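Local structure of aldehyde dehydrogenase (Trypanosoma brucei, 5MYP) at residues Leu113-Leu118 against Tyr448-Phe453; Asp289-Val294 against Gln305-Glu310. The protein probably catalyses the NAD+-dependent oxidation of aldehydes to carboxylic acids. All blocks are in the same frame, centred on the assembly; numbering follows the deposited sequence.

Contact 1. Residues Leu113-Leu118 against Tyr448-Phe453; sequences LQYEPL and YSFETF
In the aldehyde dehydrogenase fold the long strand 110-124 passes a short helix, 447-452, that leads into strand 454-461, which pairs antiparallel with strand 110-124 in the same mixed sheet; Tyr115 of the strand meets the helix and Leu118 meets its C-terminal end. The rings of Tyr115 and Phe450 form an offset edge-to-face pair, with the edge of Phe450 toward the Tyr115 face, centroids 5.9 Å apart and planes at 62°. Phe450 reaches across because its CG stands anti to the backbone N (chi1 -179°), which brings CE1 to 3.9 Å from Tyr115 CB. Val95 of helix 69-95 also packs on Phe450. The aliphatic part of Glu451 adds a looser touch, its CG 4.5 Å from Tyr115 CE1. Asn146 joins both segments: its OD1 accepts the N-H of Leu118 while its ND2 donates to the carbonyl of Phe453, the first residue past the helix. The dimer partner also comes close, since Lys391 NZ of the second subunit hydrogen-bonds to Leu118 O. Leu118 CD1 packs against backbone, 3.6 Å from Phe453 C and 3.9 Å from Thr452 O.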
loop_
_atom_site.group_PDB
_atom_site.type_symbol
_atom_site.label_atom_id
_atom_site.label_comp_id
_atom_site.label_asym_id
_atom_site.label_seq_id
_atom_site.Cartn_x
_atom_site.Cartn_y
_atom_site.Cartn_z
ATOM N N LEU A 113 -12.890 -7.880 -10.739
ATOM C CA LEU A 113 -11.638 -7.243 -10.326
ATOM C C LEU A 113 -10.541 -7.742 -11.263
ATOM O O LEU A 113 -10.157 -8.911 -11.208
ATOM C CB LEU A 113 -11.306 -7.577 -8.869
ATOM C CG LEU A 113 -12.407 -7.306 -7.839
ATOM C CD1 LEU A 113 -11.917 -7.657 -6.440
ATOM C CD2 LEU A 113 -12.896 -5.869 -7.896
ATOM N N GLN A 114 -10.079 -6.870 -12.157
ATOM C CA GLN A 114 -9.019 -7.202 -13.115
ATOM C C GLN A 114 -7.679 -6.755 -12.547
ATOM O O GLN A 114 -7.632 -5.853 -11.710
ATOM C CB GLN A 114 -9.269 -6.519 -14.466
ATOM C CG GLN A 114 -10.565 -6.937 -15.161
ATOM C CD GLN A 114 -10.787 -6.242 -16.498
ATOM O OE1 GLN A 114 -9.976 -5.420 -16.937
ATOM N NE2 GLN A 114 -11.900 -6.569 -17.155
ATOM N N TYR A 115 -6.597 -7.388 -12.988
ATOM C CA TYR A 115 -5.241 -6.995 -12.600
ATOM C C TYR A 115 -4.519 -6.455 -13.814
ATOM O O TYR A 115 -4.544 -7.081 -14.868
ATOM C CB TYR A 115 -4.483 -8.183 -12.011
ATOM C CG TYR A 115 -5.074 -8.637 -10.708
ATOM C CD1 TYR A 115 -4.661 -8.073 -9.504
ATOM C CD2 TYR A 115 -6.083 -9.602 -10.676
ATOM C CE1 TYR A 115 -5.213 -8.476 -8.297
ATOM C CE2 TYR A 115 -6.642 -10.012 -9.473
ATOM C CZ TYR A 115 -6.201 -9.449 -8.290
ATOM O OH TYR A 115 -6.751 -9.862 -7.103
ATOM N N GLU A 116 -3.888 -5.288 -13.671
ATOM C CA GLU A 116 -3.117 -4.684 -14.758
ATOM C C GLU A 116 -1.716 -4.284 -14.283
ATOM O O GLU A 116 -1.522 -4.005 -13.093
ATOM C CB GLU A 116 -3.850 -3.468 -15.350
ATOM C CG GLU A 116 -4.101 -2.325 -14.375
ATOM C CD GLU A 116 -4.654 -1.065 -15.027
ATOM O OE1 GLU A 116 -4.880 -1.045 -16.255
ATOM O OE2 GLU A 116 -4.855 -0.069 -14.300
ATOM N N PRO A 117 -0.736 -4.250 -15.207
ATOM C CA PRO A 117 0.596 -3.755 -14.836
ATOM C C PRO A 117 0.591 -2.283 -14.412
ATOM O O PRO A 117 -0.312 -1.541 -14.788
ATOM C CB PRO A 117 1.415 -3.928 -16.121
ATOM C CG PRO A 117 0.677 -4.929 -16.931
ATOM C CD PRO A 117 -0.768 -4.754 -16.591
ATOM N N LEU A 118 1.603 -1.891 -13.645
ATOM C CA LEU A 118 1.758 -0.511 -13.177
ATOM C C LEU A 118 2.571 0.355 -14.147
ATOM O O LEU A 118 2.196 1.490 -14.429
ATOM C CB LEU A 118 2.424 -0.495 -11.799
ATOM C CG LEU A 118 1.593 -1.089 -10.663
ATOM C CD1 LEU A 118 2.454 -1.274 -9.421
ATOM C CD2 LEU A 118 0.370 -0.233 -10.359
ATOM N N TYR A 448 1.902 -12.499 -3.780
ATOM C CA TYR A 448 1.910 -11.182 -3.135
ATOM C C TYR A 448 2.843 -10.209 -3.855
ATOM O O TYR A 448 2.605 -9.002 -3.831
ATOM C CB TYR A 448 2.240 -11.327 -1.645
ATOM C CG TYR A 448 1.292 -12.308 -0.995
ATOM C CD1 TYR A 448 -0.027 -11.946 -0.731
ATOM C CD2 TYR A 448 1.688 -13.612 -0.700
ATOM C CE1 TYR A 448 -0.920 -12.845 -0.159
ATOM C CE2 TYR A 448 0.804 -14.515 -0.130
ATOM C CZ TYR A 448 -0.501 -14.124 0.139
ATOM O OH TYR A 448 -1.393 -15.007 0.703
ATOM N N SER A 449 3.881 -10.733 -4.507
ATOM C CA SER A 449 4.666 -9.941 -5.462
ATOM C C SER A 449 3.789 -9.528 -6.638
ATOM O O SER A 449 3.752 -8.357 -7.008
ATOM C CB SER A 449 5.871 -10.714 -5.989
ATOM O OG SER A 449 6.862 -10.884 -4.999
ATOM N N PHE A 450 3.073 -10.493 -7.217
ATOM C CA PHE A 450 2.198 -10.193 -8.345
ATOM C C PHE A 450 1.195 -9.096 -7.977
ATOM O O PHE A 450 1.016 -8.139 -8.731
ATOM C CB PHE A 450 1.464 -11.441 -8.851
ATOM C CG PHE A 450 0.582 -11.160 -10.030
ATOM C CD1 PHE A 450 -0.736 -10.748 -9.845
ATOM C CD2 PHE A 450 1.079 -11.253 -11.321
ATOM C CE1 PHE A 450 -1.551 -10.455 -10.926
ATOM C CE2 PHE A 450 0.269 -10.964 -12.412
ATOM C CZ PHE A 450 -1.046 -10.562 -12.212
ATOM N N GLU A 451 0.561 -9.235 -6.813
ATOM C CA GLU A 451 -0.410 -8.248 -6.337
ATOM C C GLU A 451 0.231 -6.883 -6.071
ATOM O O GLU A 451 -0.303 -5.864 -6.499
ATOM C CB GLU A 451 -1.137 -8.757 -5.089
ATOM C CG GLU A 451 -2.096 -9.898 -5.390
ATOM C CD GLU A 451 -2.695 -10.527 -4.142
ATOM O OE1 GLU A 451 -2.372 -10.098 -3.010
ATOM O OE2 GLU A 451 -3.506 -11.456 -4.300
ATOM N N THR A 452 1.380 -6.878 -5.399
ATOM C CA THR A 452 2.106 -5.635 -5.091
ATOM C C THR A 452 2.504 -4.852 -6.346
ATOM O O THR A 452 2.405 -3.629 -6.358
ATOM C CB THR A 452 3.348 -5.924 -4.221
ATOM O OG1 THR A 452 2.910 -6.369 -2.942
ATOM C CG2 THR A 452 4.231 -4.682 -4.030
ATOM N N PHE A 453 2.927 -5.558 -7.394
ATOM C CA PHE A 453 3.363 -4.918 -8.640
ATOM C C PHE A 453 2.269 -4.824 -9.722
ATOM O O PHE A 453 2.577 -4.603 -10.893
ATOM C CB PHE A 453 4.617 -5.634 -9.161
ATOM C CG PHE A 453 5.773 -5.617 -8.191
ATOM C CD1 PHE A 453 6.304 -4.411 -7.742
ATOM C CD2 PHE A 453 6.336 -6.799 -7.729
ATOM C CE1 PHE A 453 7.365 -4.387 -6.850
ATOM C CE2 PHE A 453 7.399 -6.782 -6.837
ATOM C CZ PHE A 453 7.917 -5.574 -6.396
#

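Contact 2. Residues Asp289-Val294 against Gln305-Glu310; sequences DKFLKV and QQFLEE
Phe291 and Phe307 both hold CG opposite the backbone N (chi1 174° in each), and this carries each ring toward the other helix of the pair 289-294 and 305-309. Val294 has the same first torsion for CG1, leaving CG2 beside the backbone N, and both methyls lie on the same side of the Phe307 ring. CG2 sits over the ring face in a CH-pi contact, 4.2 Å from the centroid and 28° off the normal, while CG1 approaches Phe307 CD2 to 3.5 Å. Phe291 meets the same ring differently: its backbone CA lies at the ring edge, near the plane, 4.2 Å from Phe307 CE2. Farther along, Phe291 CE1 packs on Leu308 CD2 at 3.7 Å, the two side chains crossing at about a right angle. At the exposed margin the extended chain of Lys290 slants past the ring, with CE 4.2 Å from Phe307 CE1. Phe307 thus has the largest share of the contact, touched by three residues of the other helix, Lys290 only through its aliphatic chain. On the first helix, Lys293 NZ forms a salt bridge with Asp289 OD2 at 2.8 Å. The helix axes run closer to antiparallel than parallel, at 139°, and approach to 11.0 Å, a spacing bridged by the large side chains. Helix 272-287 packs on helix 289-296 where Leu292, pointing away from helix 305-309, rests on Arg283 and Leu287, while the loop residues Ser311 and Thr344 touch Phe291 and Leu308, respectively.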
loop_
_atom_site.group_PDB
_atom_site.type_symbol
_atom_site.label_atom_id
_atom_site.label_comp_id
_atom_site.label_asym_id
_atom_site.label_seq_id
_atom_site.Cartn_x
_atom_site.Cartn_y
_atom_site.Cartn_z
ATOM N N ASP A 289 35.573 -26.629 16.904
ATOM C CA ASP A 289 36.541 -26.344 17.966
ATOM C C ASP A 289 37.755 -25.569 17.447
ATOM O O ASP A 289 38.175 -24.586 18.068
ATOM C CB ASP A 289 36.985 -27.662 18.626
ATOM C CG ASP A 289 37.838 -27.455 19.877
ATOM O OD1 ASP A 289 37.504 -26.595 20.722
ATOM O OD2 ASP A 289 38.843 -28.181 20.025
ATOM N N LYS A 290 38.305 -26.001 16.311
ATOM C CA LYS A 290 39.523 -25.388 15.765
ATOM C C LYS A 290 39.336 -23.910 15.417
ATOM O O LYS A 290 40.193 -23.088 15.747
ATOM C CB LYS A 290 40.048 -26.151 14.542
ATOM C CG LYS A 290 41.418 -25.665 14.085
ATOM C CD LYS A 290 42.113 -26.626 13.133
ATOM C CE LYS A 290 43.441 -26.045 12.679
ATOM N NZ LYS A 290 44.325 -27.060 12.048
ATOM N N PHE A 291 38.225 -23.580 14.759
ATOM C CA PHE A 291 37.916 -22.184 14.418
ATOM C C PHE A 291 37.893 -21.306 15.673
ATOM O O PHE A 291 38.558 -20.272 15.718
ATOM C CB PHE A 291 36.583 -22.074 13.661
ATOM C CG PHE A 291 36.140 -20.656 13.418
ATOM C CD1 PHE A 291 36.691 -19.910 12.381
ATOM C CD2 PHE A 291 35.184 -20.056 14.238
ATOM C CE1 PHE A 291 36.286 -18.598 12.158
ATOM C CE2 PHE A 291 34.782 -18.747 14.022
ATOM C CZ PHE A 291 35.338 -18.019 12.981
ATOM N N LEU A 292 37.139 -21.737 16.682
ATOM C CA LEU A 292 37.015 -20.986 17.934
ATOM C C LEU A 292 38.344 -20.865 18.683
ATOM O O LEU A 292 38.689 -19.781 19.145
ATOM C CB LEU A 292 35.939 -21.599 18.843
ATOM C CG LEU A 292 34.489 -21.403 18.390
ATOM C CD1 LEU A 292 33.542 -22.257 19.226
ATOM C CD2 LEU A 292 34.094 -19.934 18.448
ATOM N N LYS A 293 39.091 -21.965 18.776
ATOM C CA LYS A 293 40.413 -21.952 19.420
ATOM C C LYS A 293 41.384 -20.960 18.772
ATOM O O LYS A 293 42.092 -20.234 19.480
ATOM C CB LYS A 293 41.043 -23.348 19.420
ATOM C CG LYS A 293 40.472 -24.285 20.469
ATOM C CD LYS A 293 41.019 -25.687 20.271
ATOM C CE LYS A 293 40.921 -26.523 21.534
ATOM N NZ LYS A 293 41.376 -27.915 21.261
ATOM N N VAL A 294 41.400 -20.931 17.438
ATOM C CA VAL A 294 42.270 -20.017 16.686
ATOM C C VAL A 294 41.837 -18.566 16.898
ATOM O O VAL A 294 42.674 -17.694 17.139
ATOM C CB VAL A 294 42.321 -20.364 15.170
ATOM C CG1 VAL A 294 43.085 -19.307 14.375
ATOM C CG2 VAL A 294 42.963 -21.732 14.960
ATOM N N GLN A 305 45.386 -14.606 9.992
ATOM C CA GLN A 305 44.478 -13.802 9.175
ATOM C C GLN A 305 44.041 -14.565 7.921
ATOM O O GLN A 305 42.874 -14.508 7.542
ATOM C CB GLN A 305 45.122 -12.463 8.795
ATOM C CG GLN A 305 46.097 -11.915 9.830
ATOM C CD GLN A 305 45.425 -11.557 11.142
ATOM O OE1 GLN A 305 46.092 -11.329 12.151
ATOM N NE2 GLN A 305 44.099 -11.508 11.134
ATOM N N GLN A 306 44.976 -15.291 7.302
ATOM C CA GLN A 306 44.670 -16.160 6.164
ATOM C C GLN A 306 43.740 -17.315 6.558
ATOM O O GLN A 306 42.843 -17.668 5.792
ATOM C CB GLN A 306 45.962 -16.719 5.558
ATOM C CG GLN A 306 45.782 -17.445 4.231
ATOM C CD GLN A 306 47.091 -18.001 3.701
ATOM O OE1 GLN A 306 48.089 -17.286 3.604
ATOM N NE2 GLN A 306 47.094 -19.285 3.357
ATOM N N PHE A 307 43.959 -17.894 7.739
ATOM C CA PHE A 307 43.093 -18.965 8.255
ATOM C C PHE A 307 41.645 -18.493 8.437
ATOM O O PHE A 307 40.704 -19.213 8.079
ATOM C CB PHE A 307 43.639 -19.513 9.583
ATOM C CG PHE A 307 42.731 -20.505 10.253
ATOM C CD1 PHE A 307 42.815 -21.860 9.956
ATOM C CD2 PHE A 307 41.795 -20.082 11.197
ATOM C CE1 PHE A 307 41.975 -22.776 10.579
ATOM C CE2 PHE A 307 40.944 -20.989 11.808
ATOM C CZ PHE A 307 41.043 -22.340 11.511
ATOM N N LEU A 308 41.476 -17.302 9.009
ATOM C CA LEU A 308 40.142 -16.742 9.241
ATOM C C LEU A 308 39.448 -16.332 7.941
ATOM O O LEU A 308 38.234 -16.492 7.819
ATOM C CB LEU A 308 40.200 -15.563 10.215
ATOM C CG LEU A 308 40.593 -15.916 11.656
ATOM C CD1 LEU A 308 40.804 -14.648 12.469
ATOM C CD2 LEU A 308 39.545 -16.805 12.312
ATOM N N GLU A 309 40.213 -15.827 6.973
ATOM C CA GLU A 309 39.656 -15.488 5.652
ATOM C C GLU A 309 39.287 -16.727 4.829
ATOM O O GLU A 309 38.424 -16.640 3.950
ATOM C CB GLU A 309 40.592 -14.559 4.861
ATOM C CG GLU A 309 40.777 -13.169 5.489
ATOM C CD GLU A 309 39.597 -12.217 5.314
ATOM O OE1 GLU A 309 38.494 -12.649 4.927
ATOM O OE2 GLU A 309 39.775 -11.009 5.571
ATOM N N GLU A 310 39.920 -17.870 5.128
ATOM C CA GLU A 310 39.551 -19.172 4.539
ATOM C C GLU A 310 38.455 -19.932 5.311
ATOM O O GLU A 310 38.059 -21.023 4.895
ATOM C CB GLU A 310 40.796 -20.069 4.416
ATOM C CG GLU A 310 41.807 -19.597 3.378
ATOM C CD GLU A 310 43.115 -20.383 3.410
ATOM O OE1 GLU A 310 43.221 -21.385 4.157
ATOM O OE2 GLU A 310 44.049 -19.994 2.682
#

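From the N terminus, the chain reaches contact 1 first, on strand 110-124, and returns to it only at helix 447-452, closing a loop of 329 residues. Contact 2 falls wholly within that loop and closes a far shorter one, with ten residues between its segments, from the end of helix 289-296 to the start of helix 304-309; the two loops nest and do not cross. Contact 1 joins distant parts of the sequence at the sheet that also holds strand 454-461, close to the second subunit. Contact 2 is a local helix-to-helix junction following helix 272-287, with no other chain touching it. The centres of contact 1 and contact 2 lie about 49 Å apart, on opposite sides of the chain's centre.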